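Local coordinates for Ton_1535 (Thermococcus onnurineus, PDB 3ZPJ), which is of unknown function but folds as an all-helical alpha-solenoid containing a left-handed helical turn, at residues P29-Q32 and V33-L36; I53-I56 and M57-M61; K226-Y229 and A230-I233. All blocks are in the same frame, centred on the assembly; numbering follows the deposited sequence.

Contact 1 of 3, residues P29-Q32 and V33-L36; sequences PIEQ and VQVL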
ATOM      1  N   PRO A  29      -7.367  23.745  18.078  1.00 44.56           N
ATOM      2  CA  PRO A  29      -5.903  23.805  17.918  1.00 46.06           C
ATOM      3  C   PRO A  29      -5.354  22.747  16.985  1.00 48.46           C
ATOM      4  O   PRO A  29      -4.558  23.045  16.086  1.00 47.49           O
ATOM      5  CB  PRO A  29      -5.396  23.531  19.336  1.00 44.40           C
ATOM      6  CG  PRO A  29      -6.438  24.152  20.190  1.00 47.25           C
ATOM      7  CD  PRO A  29      -7.758  23.882  19.491  1.00 42.64           C
ATOM      8  N   ILE A  30      -5.756  21.505  17.214  1.00 46.52           N
ATOM      9  CA  ILE A  30      -5.368  20.433  16.322  1.00 45.55           C
ATOM     10  C   ILE A  30      -5.804  20.748  14.891  1.00 44.93           C
ATOM     11  O   ILE A  30      -5.049  20.539  13.943  1.00 46.76           O
ATOM     12  CB  ILE A  30      -5.922  19.093  16.801  1.00 44.42           C
ATOM     13  CG1 ILE A  30      -5.056  18.577  17.946  1.00 34.24           C
ATOM     14  CG2 ILE A  30      -5.936  18.070  15.669  1.00 35.82           C
ATOM     15  CD1 ILE A  30      -5.681  17.449  18.690  1.00 44.42           C
ATOM     16  N   GLU A  31      -6.999  21.302  14.744  1.00 45.62           N
ATOM     17  CA  GLU A  31      -7.481  21.707  13.435  1.00 49.25           C
ATOM     18  C   GLU A  31      -6.627  22.849  12.861  1.00 45.44           C
ATOM     19  O   GLU A  31      -6.303  22.854  11.677  1.00 44.57           O
ATOM     20  CB  GLU A  31      -8.954  22.099  13.516  1.00 63.71           C
ATOM     21  CG  GLU A  31      -9.633  22.234  12.167  1.00 74.31           C
ATOM     22  CD  GLU A  31      -9.755  20.912  11.438  1.00 71.03           C
ATOM     23  OE1 GLU A  31      -9.611  19.853  12.089  1.00 57.16           O
ATOM     24  OE2 GLU A  31      -9.995  20.941  10.212  1.00 75.24           O
ATOM     25  N   GLN A  32      -6.235  23.798  13.704  1.00 37.72           N
ATOM     26  CA  GLN A  32      -5.316  24.855  13.267  1.00 40.01           C
ATOM     27  C   GLN A  32      -4.004  24.276  12.741  1.00 40.72           C
ATOM     28  O   GLN A  32      -3.428  24.798  11.801  1.00 49.43           O
ATOM     29  CB  GLN A  32      -5.032  25.839  14.406  1.00 31.24           C
ATOM     30  CG  GLN A  32      -6.244  26.632  14.843  1.00 37.25           C
ATOM     31  CD  GLN A  32      -5.915  27.605  15.947  1.00 44.70           C
ATOM     32  OE1 GLN A  32      -4.882  27.479  16.594  1.00 54.47           O
ATOM     33  NE2 GLN A  32      -6.786  28.583  16.169  1.00 39.70           N
ATOM     34  N   VAL A  33      -3.548  23.183  13.348  1.00 35.72           N
ATOM     35  CA  VAL A  33      -2.264  22.605  13.015  1.00 35.16           C
ATOM     36  C   VAL A  33      -2.349  21.822  11.713  1.00 40.04           C
ATOM     37  O   VAL A  33      -1.442  21.900  10.882  1.00 42.90           O
ATOM     38  CB  VAL A  33      -1.744  21.712  14.167  1.00 37.89           C
ATOM     39  CG1 VAL A  33      -0.456  21.014  13.779  1.00 47.68           C
ATOM     40  CG2 VAL A  33      -1.521  22.547  15.386  1.00 41.40           C
ATOM     41  N   GLN A  34      -3.436  21.058  11.569  1.00 35.46           N
ATOM     42  CA  GLN A  34      -3.835  20.441  10.308  1.00 47.78           C
ATOM     43  C   GLN A  34      -3.822  21.443   9.163  1.00 48.30           C
ATOM     44  O   GLN A  34      -3.262  21.189   8.102  1.00 44.04           O
ATOM     45  CB  GLN A  34      -5.266  19.894  10.412  1.00 50.67           C
ATOM     46  CG  GLN A  34      -5.442  18.707  11.326  1.00 68.25           C
ATOM     47  CD  GLN A  34      -5.024  17.415  10.668  1.00 77.68           C
ATOM     48  OE1 GLN A  34      -4.287  17.422   9.676  1.00 80.81           O
ATOM     49  NE2 GLN A  34      -5.498  16.290  11.211  1.00 73.60           N
ATOM     50  N   VAL A  35      -4.473  22.576   9.368  1.00 45.69           N
ATOM     51  CA  VAL A  35      -4.574  23.545   8.302  1.00 42.91           C
ATOM     52  C   VAL A  35      -3.191  24.091   7.993  1.00 46.29           C
ATOM     53  O   VAL A  35      -2.761  24.097   6.833  1.00 43.60           O
ATOM     54  CB  VAL A  35      -5.543  24.671   8.667  1.00 49.07           C
ATOM     55  CG1 VAL A  35      -5.479  25.788   7.641  1.00 46.67           C
ATOM     56  CG2 VAL A  35      -6.946  24.116   8.758  1.00 52.47           C
ATOM     57  N   LEU A  36      -2.487  24.529   9.035  1.00 44.01           N
ATOM     58  CA  LEU A  36      -1.183  25.151   8.847  1.00 41.91           C
ATOM     59  C   LEU A  36      -0.271  24.220   8.061  1.00 47.33           C
ATOM     60  O   LEU A  36       0.333  24.624   7.064  1.00 50.43           O
ATOM     61  CB  LEU A  36      -0.558  25.540  10.185  1.00 37.85           C
ATOM     62  CG  LEU A  36      -1.240  26.700  10.917  1.00 39.32           C
ATOM     63  CD1 LEU A  36      -0.805  26.756  12.373  1.00 50.33           C
ATOM     64  CD2 LEU A  36      -0.945  28.020  10.232  1.00 46.44           C
TER
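Ile30 and Gln34 meet through the straightest of the main-chain hydrogen bonds, Gln34 N to Ile30 O at 2.9 Å with an N-H...O angle of 177°. Ile30 O also receives a weak, bent bond from Val33 N, whose stronger acceptor is Pro29 O at 2.9 Å. Val35 N bonds to Glu31 O and Leu36 N to Gln32 O, so i to i+4 bonding is complete through this first part of helix 29-45. Just before it, Asp28 OD2 accepts the N-H of Glu31. The extended chain of buried Gln32 delivers NE2 to a hydrogen bond with Ile26 O. In this alpha-solenoid the helix packs against its neighbours 53-66 and 70-86: Val33 reaches Ile63, Ile79 and Ile80, and Leu36 reaches Ile56 and Ile63.

Side-chain carbons pack against the same carbonyl oxygens. Val33 CG2 lies 3.2 Å from Pro29 O, and Val35 CG2 is equally close to Glu31 O. Leu36 has CG anti to its carbonyl carbon (chi1 -70°), which brings CG back to 3.0 Å from Gln32 O. Gln34 CG likewise sits 3.2 Å from Ile30 O, but a bend at chi2 carries its amide away.

Contact 2 of 3, residues I53-I56 and M57-M61; sequences IPSI and MEDAM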
ATOM      1  N   ILE A  53       7.322  28.760   4.379  1.00 60.34           N
ATOM      2  CA  ILE A  53       7.352  27.502   5.141  1.00 63.24           C
ATOM      3  C   ILE A  53       7.917  27.558   6.580  1.00 66.99           C
ATOM      4  O   ILE A  53       7.311  26.991   7.505  1.00 61.90           O
ATOM      5  CB  ILE A  53       8.006  26.361   4.313  1.00 56.40           C
ATOM      6  CG1 ILE A  53       7.142  26.072   3.075  1.00 56.09           C
ATOM      7  CG2 ILE A  53       8.213  25.095   5.163  1.00 56.25           C
ATOM      8  CD1 ILE A  53       7.597  24.890   2.230  1.00 54.63           C
ATOM      9  N   PRO A  54       9.065  28.235   6.781  1.00 63.11           N
ATOM     10  CA  PRO A  54       9.604  28.285   8.141  1.00 58.47           C
ATOM     11  C   PRO A  54       8.680  29.013   9.109  1.00 56.25           C
ATOM     12  O   PRO A  54       8.498  28.544  10.237  1.00 52.26           O
ATOM     13  CB  PRO A  54      10.912  29.073   7.964  1.00 62.85           C
ATOM     14  CG  PRO A  54      11.311  28.813   6.559  1.00 57.89           C
ATOM     15  CD  PRO A  54      10.000  28.846   5.818  1.00 66.32           C
ATOM     16  N   SER A  55       8.116  30.137   8.676  1.00 53.18           N
ATOM     17  CA  SER A  55       7.232  30.920   9.534  1.00 56.00           C
ATOM     18  C   SER A  55       5.950  30.169   9.920  1.00 59.24           C
ATOM     19  O   SER A  55       5.457  30.287  11.046  1.00 64.07           O
ATOM     20  CB  SER A  55       6.875  32.240   8.867  1.00 49.88           C
ATOM     21  OG  SER A  55       5.973  32.962   9.683  1.00 55.71           O
ATOM     22  N   ILE A  56       5.409  29.408   8.979  1.00 45.87           N
ATOM     23  CA  ILE A  56       4.205  28.644   9.232  1.00 52.40           C
ATOM     24  C   ILE A  56       4.467  27.484  10.195  1.00 54.10           C
ATOM     25  O   ILE A  56       3.677  27.240  11.115  1.00 50.37           O
ATOM     26  CB  ILE A  56       3.634  28.057   7.935  1.00 52.76           C
ATOM     27  CG1 ILE A  56       3.352  29.160   6.917  1.00 59.09           C
ATOM     28  CG2 ILE A  56       2.368  27.283   8.230  1.00 44.10           C
ATOM     29  CD1 ILE A  56       2.860  28.627   5.582  1.00 60.71           C
ATOM     30  N   MET A  57       5.558  26.756   9.965  1.00 51.27           N
ATOM     31  CA  MET A  57       5.928  25.647  10.846  1.00 51.62           C
ATOM     32  C   MET A  57       6.151  26.141  12.283  1.00 54.00           C
ATOM     33  O   MET A  57       5.732  25.490  13.245  1.00 55.94           O
ATOM     34  CB  MET A  57       7.164  24.915  10.320  1.00 42.50           C
ATOM     35  CG  MET A  57       6.905  24.043   9.095  1.00 40.70           C
ATOM     36  SD  MET A  57       5.614  22.809   9.276  1.00 39.34           S
ATOM     37  CE  MET A  57       6.161  21.663   8.049  1.00 77.72           C
ATOM     38  N   GLU A  58       6.791  27.301  12.423  1.00 50.17           N
ATOM     39  CA  GLU A  58       6.905  27.960  13.726  1.00 52.04           C
ATOM     40  C   GLU A  58       5.540  28.186  14.382  1.00 44.99           C
ATOM     41  O   GLU A  58       5.397  28.028  15.591  1.00 51.55           O
ATOM     42  CB  GLU A  58       7.626  29.307  13.611  1.00 54.65           C
ATOM     43  CG  GLU A  58       9.131  29.247  13.430  1.00 68.22           C
ATOM     44  CD  GLU A  58       9.738  30.649  13.291  1.00 89.03           C
ATOM     45  OE1 GLU A  58       8.985  31.604  12.981  1.00 90.51           O
ATOM     46  OE2 GLU A  58      10.962  30.802  13.499  1.00 97.30           O
ATOM     47  N   ASP A  59       4.546  28.585  13.595  1.00 42.86           N
ATOM     48  CA  ASP A  59       3.222  28.858  14.149  1.00 45.80           C
ATOM     49  C   ASP A  59       2.554  27.577  14.614  1.00 44.54           C
ATOM     50  O   ASP A  59       1.936  27.527  15.684  1.00 42.55           O
ATOM     51  CB  ASP A  59       2.341  29.547  13.121  1.00 50.15           C
ATOM     52  CG  ASP A  59       2.780  30.947  12.844  1.00 60.47           C
ATOM     53  OD1 ASP A  59       3.562  31.500  13.651  1.00 62.80           O
ATOM     54  OD2 ASP A  59       2.339  31.494  11.817  1.00 67.87           O
ATOM     55  N   ALA A  60       2.703  26.542  13.794  1.00 37.79           N
ATOM     56  CA  ALA A  60       2.191  25.223  14.109  1.00 40.01           C
ATOM     57  C   ALA A  60       2.901  24.681  15.343  1.00 43.80           C
ATOM     58  O   ALA A  60       2.251  24.195  16.270  1.00 49.91           O
ATOM     59  CB  ALA A  60       2.354  24.279  12.907  1.00 34.82           C
ATOM     60  N   MET A  61       4.229  24.789  15.365  1.00 41.88           N
ATOM     61  CA  MET A  61       5.012  24.346  16.518  1.00 44.61           C
ATOM     62  C   MET A  61       4.590  25.093  17.777  1.00 42.30           C
ATOM     63  O   MET A  61       4.556  24.527  18.859  1.00 49.13           O
ATOM     64  CB  MET A  61       6.517  24.534  16.279  1.00 48.96           C
ATOM     65  CG  MET A  61       7.146  23.504  15.342  1.00 42.94           C
ATOM     66  SD  MET A  61       8.817  23.941  14.805  1.00 37.81           S
ATOM     67  CE  MET A  61       9.156  22.522  13.807  1.00 36.14           C
TER
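Ile53 and Met57, one helical turn apart, touch through their apolar side chains, Ile53 CG2 lying 4.3 Å from Met57 CG. Met57 CG is anti to the carbonyl carbon (chi1 -73°), and that rotation also lays it 3.4 Å from Ile53 O, the acceptor of Met57 N. A further bend at chi2 then takes the thioether away from Ile53-Ile56.

Two residues on, Asp59 folds back on Ser55. Its CG is 3.3 Å from Ser55 O, and both OD1 and OD2 are within a tenth of an ångström of that value, so the carbonyl oxygen lies over the face of the carboxylate. Acceptors face each other here, and no hydrogen bond joins them; Ser55 O is instead engaged by Asp59 N, in a long and bent hydrogen bond of 3.2 Å. The nearby carbonyl may raise the pKa of Asp59 slightly. Glu58 places CG 3.3 Å from Pro54 O and then runs out extended on the exposed side.

Main-chain bonding sets these positions. Met57 N to Ile53 O and Glu58 N to Pro54 O are both nearly straight, and Ala60 N reaches Ile56 O at 2.9 Å. The four bonds form the opening turns of helix 53-66, one of the packed helices of the alpha-solenoid, with a buried and an outward side.

On the buried side Ile53, Ile56 and Met57 press against Val40 of helix 29-45, and Ile56 also meets Ile39. Met57 extends further, to Thr83 and Leu84 of helix 70-86 and to Met87 beyond it, where Ile53 joins it. Asp59 touches Tyr24, in the loop before helix 29-45.

Contact 3 of 3, residues K226-Y229 and A230-I233; sequences KNHY and ALAI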
ATOM      1  N   LYS A 226     -10.964   1.492 -12.242  1.00 45.01           N
ATOM      2  CA  LYS A 226     -10.556   2.486 -13.236  1.00 44.19           C
ATOM      3  C   LYS A 226      -9.298   1.972 -13.929  1.00 42.08           C
ATOM      4  O   LYS A 226      -8.201   2.509 -13.762  1.00 40.83           O
ATOM      5  CB  LYS A 226     -10.310   3.865 -12.597  1.00 45.18           C
ATOM      6  CG  LYS A 226     -11.530   4.526 -11.896  1.00 49.80           C
ATOM      7  CD  LYS A 226     -12.871   4.222 -12.557  1.00 68.24           C
ATOM      8  CE  LYS A 226     -14.049   4.685 -11.671  1.00 73.79           C
ATOM      9  NZ  LYS A 226     -15.398   4.250 -12.164  1.00 69.46           N
ATOM     10  N   ASN A 227      -9.456   0.910 -14.701  1.00 44.62           N
ATOM     11  CA  ASN A 227      -8.307   0.188 -15.220  1.00 41.90           C
ATOM     12  C   ASN A 227      -7.432   0.987 -16.188  1.00 44.84           C
ATOM     13  O   ASN A 227      -6.198   0.929 -16.133  1.00 43.19           O
ATOM     14  CB  ASN A 227      -8.765  -1.135 -15.830  1.00 43.46           C
ATOM     15  CG  ASN A 227      -9.335  -2.062 -14.789  1.00 35.64           C
ATOM     16  OD1 ASN A 227      -8.766  -2.187 -13.712  1.00 47.59           O
ATOM     17  ND2 ASN A 227     -10.497  -2.658 -15.067  1.00 32.84           N
ATOM     18  N   HIS A 228      -8.075   1.744 -17.059  1.00 52.37           N
ATOM     19  CA  HIS A 228      -7.355   2.473 -18.082  1.00 55.88           C
ATOM     20  C   HIS A 228      -6.544   3.578 -17.430  1.00 53.24           C
ATOM     21  O   HIS A 228      -5.433   3.889 -17.858  1.00 57.95           O
ATOM     22  CB  HIS A 228      -8.325   2.980 -19.147  1.00 60.60           C
ATOM     23  CG  HIS A 228      -8.980   1.875 -19.923  1.00 82.14           C
ATOM     24  ND1 HIS A 228      -8.299   0.739 -20.318  1.00 87.26           N
ATOM     25  CD2 HIS A 228     -10.254   1.717 -20.360  1.00 87.86           C
ATOM     26  CE1 HIS A 228      -9.122  -0.064 -20.968  1.00 85.71           C
ATOM     27  NE2 HIS A 228     -10.314   0.505 -21.007  1.00 89.62           N
ATOM     28  N   TYR A 229      -7.080   4.130 -16.352  1.00 47.58           N
ATOM     29  CA  TYR A 229      -6.360   5.149 -15.598  1.00 52.22           C
ATOM     30  C   TYR A 229      -5.064   4.598 -14.973  1.00 47.54           C
ATOM     31  O   TYR A 229      -4.015   5.236 -15.021  1.00 55.90           O
ATOM     32  CB  TYR A 229      -7.274   5.760 -14.532  1.00 42.89           C
ATOM     33  CG  TYR A 229      -6.615   6.850 -13.727  1.00 49.62           C
ATOM     34  CD1 TYR A 229      -6.399   8.113 -14.268  1.00 59.74           C
ATOM     35  CD2 TYR A 229      -6.201   6.616 -12.434  1.00 46.63           C
ATOM     36  CE1 TYR A 229      -5.785   9.114 -13.536  1.00 55.35           C
ATOM     37  CE2 TYR A 229      -5.590   7.608 -11.694  1.00 58.59           C
ATOM     38  CZ  TYR A 229      -5.385   8.856 -12.247  1.00 62.62           C
ATOM     39  OH  TYR A 229      -4.776   9.835 -11.492  1.00 65.55           O
ATOM     40  N   ALA A 230      -5.141   3.402 -14.404  1.00 41.46           N
ATOM     41  CA  ALA A 230      -3.982   2.756 -13.791  1.00 35.86           C
ATOM     42  C   ALA A 230      -2.948   2.346 -14.854  1.00 38.20           C
ATOM     43  O   ALA A 230      -1.746   2.536 -14.689  1.00 45.03           O
ATOM     44  CB  ALA A 230      -4.428   1.537 -13.002  1.00 34.13           C
ATOM     45  N   LEU A 231      -3.436   1.766 -15.940  1.00 40.73           N
ATOM     46  CA  LEU A 231      -2.582   1.422 -17.062  1.00 41.91           C
ATOM     47  C   LEU A 231      -1.867   2.661 -17.574  1.00 46.46           C
ATOM     48  O   LEU A 231      -0.686   2.608 -17.916  1.00 49.02           O
ATOM     49  CB  LEU A 231      -3.427   0.810 -18.158  1.00 36.52           C
ATOM     50  CG  LEU A 231      -3.806  -0.615 -17.800  1.00 43.91           C
ATOM     51  CD1 LEU A 231      -4.763  -1.168 -18.845  1.00 40.78           C
ATOM     52  CD2 LEU A 231      -2.536  -1.465 -17.692  1.00 40.58           C
ATOM     53  N   ALA A 232      -2.588   3.778 -17.602  1.00 48.85           N
ATOM     54  CA  ALA A 232      -2.011   5.044 -18.033  1.00 46.16           C
ATOM     55  C   ALA A 232      -0.841   5.435 -17.140  1.00 49.66           C
ATOM     56  O   ALA A 232       0.194   5.871 -17.636  1.00 52.48           O
ATOM     57  CB  ALA A 232      -3.062   6.139 -18.049  1.00 40.75           C
ATOM     58  N   ILE A 233      -0.993   5.267 -15.827  1.00 36.53           N
ATOM     59  CA  ILE A 233       0.087   5.623 -14.911  1.00 41.64           C
ATOM     60  C   ILE A 233       1.302   4.755 -15.167  1.00 48.09           C
ATOM     61  O   ILE A 233       2.437   5.236 -15.180  1.00 48.99           O
ATOM     62  CB  ILE A 233      -0.328   5.465 -13.442  1.00 38.36           C
ATOM     63  CG1 ILE A 233      -1.494   6.404 -13.127  1.00 40.58           C
ATOM     64  CG2 ILE A 233       0.846   5.755 -12.540  1.00 35.12           C
ATOM     65  CD1 ILE A 233      -2.201   6.084 -11.814  1.00 49.07           C
TER
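Asn227 O accepts the N-H of Leu231 at 2.9 Å, nearly along the C=O axis and with an N-H...O angle of 172°. The Leu231 side chain crowds the same oxygen: with CG anti to its own carbonyl carbon (chi1 -76°), CG comes to 3.3 Å from Asn227 O. From there Leu231 CD1 reaches the edge of the His228 ring, close to the ring plane and 4.3 Å from ND1.

Ala232 N bonds to His228 O less straight. The Ala232 methyl rests against two carbonyl oxygens, CB being 3.3 Å from both His228 O and Tyr229 O. Lys226, at the N-cap position, supplies its carbonyl to Ala230 N in a longer bond of 3.3 Å.

Tyr229 and Ile233 make the apolar side-chain contact. Tyr229 O accepts the N-H of Ile233 at 3.1 Å. Tyr229 CG stands opposite the backbone N (chi1 -179°), beside the carbonyl carbon, while Ile233 CG1 turns back to 3.4 Å from Tyr229 O. The two chains cross obliquely, and Ile233 CD1 meets Tyr229 CE2 at 3.7 Å.

The turns belong to the start of helix 227-237 in the solenoid. Ala230 packs on Ala221 and Leu222 of helix 216-223, Tyr229 also on Ala221, whereas Leu231 faces Val250 and Asn227 faces Met254 of helix 240-256. Asn227, Ala230 and Leu231 thus line the face enclosed by these two helices, while the side of His228 and Ala232 lies outward. With the carbonyls of Lys226 and Asn227 already taken up by N-H groups one turn later, the joins to both neighbouring helices probably rest on side-chain packing.

How the contacts relate
All three contacts are local, each lying within little more than two turns of a helix, so none closes a long loop; they come in series along the chain, without nesting or crossing. Contact 1 starts helix 29-45 and contact 2 starts helix 53-66, the next helix in the chain. Their centres are 11 Å apart and they pack directly: Leu36 CD1 lies 3.8 Å from Ala60 CA, and Leu36 O 3.5 Å from Ile56 CG2, tying the two helices together near the N-terminal end of the solenoid. Contact 3 comes much later, in helix 227-237, which packs against helices 216-223 and 240-256; its nearest atoms are about 22 Å from contact 1 and 24 Å from contact 2.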